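Local coordinates for OsmC family peroxiredoxin (Aquifex aeolicus, PDB 2E8C), which probably reduces peroxides by means of a redox-active cysteine pair, as in other peroxiredoxins of the OsmC family, at residues S44-D49 with L104-Y109. Numbering follows the deposited sequence.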
loop_
_atom_site.group_PDB
_atom_site.type_symbol
_atom_site.label_atom_id
_atom_site.label_comp_id
_atom_site.label_asym_id
_atom_site.label_seq_id
_atom_site.Cartn_x
_atom_site.Cartn_y
_atom_site.Cartn_z
ATOM N N SER A 44 -7.365 -5.012 -1.474
ATOM C CA SER A 44 -7.035 -6.424 -1.694
ATOM C C SER A 44 -6.957 -7.199 -0.383
ATOM O O SER A 44 -7.420 -8.339 -0.289
ATOM C CB SER A 44 -5.714 -6.548 -2.464
ATOM O OG SER A 44 -4.670 -5.812 -1.846
ATOM N N CYS A 45 -6.362 -6.573 0.627
ATOM C CA CYS A 45 -6.245 -7.175 1.951
ATOM C C CYS A 45 -7.639 -7.508 2.455
ATOM O O CYS A 45 -7.927 -8.643 2.818
ATOM C CB CYS A 45 -5.600 -6.172 2.888
ATOM S SG CYS A 45 -5.504 -6.466 4.691
ATOM N N SER A 46 -8.502 -6.503 2.473
ATOM C CA SER A 46 -9.864 -6.692 2.943
ATOM C C SER A 46 -10.589 -7.638 1.992
ATOM O O SER A 46 -11.319 -8.525 2.427
ATOM C CB SER A 46 -10.587 -5.346 3.012
ATOM O OG SER A 46 -11.874 -5.492 3.597
ATOM N N GLY A 47 -10.368 -7.449 0.694
ATOM C CA GLY A 47 -10.999 -8.296 -0.302
ATOM C C GLY A 47 -10.724 -9.768 -0.055
ATOM O O GLY A 47 -11.609 -10.608 -0.225
ATOM N N VAL A 48 -9.495 -10.090 0.335
ATOM C CA VAL A 48 -9.126 -11.473 0.620
ATOM C C VAL A 48 -9.969 -11.986 1.796
ATOM O O VAL A 48 -10.462 -13.116 1.764
ATOM C CB VAL A 48 -7.622 -11.588 0.964
ATOM C CG1 VAL A 48 -7.298 -12.986 1.478
ATOM C CG2 VAL A 48 -6.785 -11.280 -0.276
ATOM N N ASP A 49 -10.139 -11.153 2.826
ATOM C CA ASP A 49 -10.946 -11.532 3.988
ATOM C C ASP A 49 -12.395 -11.806 3.581
ATOM O O ASP A 49 -12.957 -12.858 3.888
ATOM C CB ASP A 49 -10.972 -10.419 5.045
ATOM C CG ASP A 49 -9.615 -10.124 5.639
ATOM O OD1 ASP A 49 -8.775 -11.042 5.750
ATOM O OD2 ASP A 49 -9.403 -8.958 6.026
ATOM N N LEU A 104 -15.973 -8.172 9.999
ATOM C CA LEU A 104 -14.888 -8.984 10.538
ATOM C C LEU A 104 -13.571 -8.549 9.895
ATOM O O LEU A 104 -12.537 -8.475 10.552
ATOM C CB LEU A 104 -15.126 -10.472 10.263
ATOM C CG LEU A 104 -16.201 -11.160 11.111
ATOM C CD1 LEU A 104 -16.437 -12.580 10.599
ATOM C CD2 LEU A 104 -15.757 -11.179 12.570
ATOM N N SER A 105 -13.619 -8.258 8.601
ATOM C CA SER A 105 -12.425 -7.834 7.887
ATOM C C SER A 105 -11.926 -6.480 8.374
ATOM O O SER A 105 -10.790 -6.355 8.813
ATOM C CB SER A 105 -12.698 -7.759 6.385
ATOM O OG SER A 105 -11.588 -7.189 5.711
ATOM N N THR A 106 -12.791 -5.473 8.308
ATOM C CA THR A 106 -12.424 -4.122 8.710
ATOM C C THR A 106 -12.154 -3.924 10.196
ATOM O O THR A 106 -11.456 -2.983 10.580
ATOM C CB THR A 106 -13.506 -3.113 8.297
ATOM O OG1 THR A 106 -14.727 -3.420 8.981
ATOM C CG2 THR A 106 -13.739 -3.167 6.794
ATOM N N GLU A 107 -12.694 -4.799 11.034
ATOM C CA GLU A 107 -12.504 -4.652 12.467
ATOM C C GLU A 107 -11.559 -5.664 13.094
ATOM O O GLU A 107 -11.114 -5.472 14.225
ATOM C CB GLU A 107 -13.865 -4.698 13.178
ATOM C CG GLU A 107 -14.799 -3.563 12.755
ATOM C CD GLU A 107 -16.166 -3.617 13.422
ATOM O OE1 GLU A 107 -16.226 -3.612 14.668
ATOM O OE2 GLU A 107 -17.183 -3.654 12.699
ATOM N N LYS A 108 -11.219 -6.723 12.363
ATOM C CA LYS A 108 -10.348 -7.740 12.935
ATOM C C LYS A 108 -9.275 -8.360 12.047
ATOM O O LYS A 108 -8.115 -8.453 12.442
ATOM C CB LYS A 108 -11.217 -8.862 13.507
ATOM C CG LYS A 108 -10.447 -10.052 14.057
ATOM C CD LYS A 108 -11.402 -11.145 14.521
ATOM C CE LYS A 108 -10.664 -12.284 15.207
ATOM N NZ LYS A 108 -9.960 -11.814 16.431
ATOM N N TYR A 109 -9.652 -8.780 10.849
ATOM C CA TYR A 109 -8.711 -9.459 9.971
ATOM C C TYR A 109 -7.773 -8.707 9.027
ATOM O O TYR A 109 -6.617 -9.111 8.882
ATOM C CB TYR A 109 -9.471 -10.520 9.178
ATOM C CG TYR A 109 -9.967 -11.654 10.053
ATOM C CD1 TYR A 109 -9.068 -12.530 10.658
ATOM C CD2 TYR A 109 -11.328 -11.836 10.299
ATOM C CE1 TYR A 109 -9.504 -13.555 11.486
ATOM C CE2 TYR A 109 -11.779 -12.868 11.132
ATOM C CZ TYR A 109 -10.856 -13.722 11.719
ATOM O OH TYR A 109 -11.271 -14.747 12.537
#
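Ser105 sets its hydroxyl between Ser46 and Asp49, neighbours one turn apart on the facing helix, and here the packing is tightest. Its OG, swung away from the backbone N (chi1 173°), donates to Asp49 OD2 at 2.8 Å, meeting the lone pair on the side away from OD1. Ser105 OG also lies 2.7 Å from Ser46 OG, which is hydrogen-bonded in turn to the Tyr87 hydroxyl, so a chain of polar groups runs through the two buried serines to the partly exposed Asp49 carboxylate. Asp49 CB lies 3.4 Å from Ser105 CB, where the segment axes are 9.1 Å apart. Both carboxylate oxygens of Asp49 rest 3.5 Å from Tyr109 CB; beyond it the contact thins on the partly exposed side, where the ring leads away to meet His76 of the second subunit edge-to-face. With an alanine at Asp49, the Ser105 hydroxyl would probably lose its carboxylate acceptor and a gap would open beside Tyr109 CB. Segments 44-49 and 104-109 cross at 106°, and next to them Cys45 forms a disulfide with Cys110, probably the redox-active pair as in other OsmC proteins, tying helix 34-56 to the residue just after helix 95-109; helix 111-116 follows, touching Cys45 and Thr106, and Tyr87 reaches in from strand 80-90.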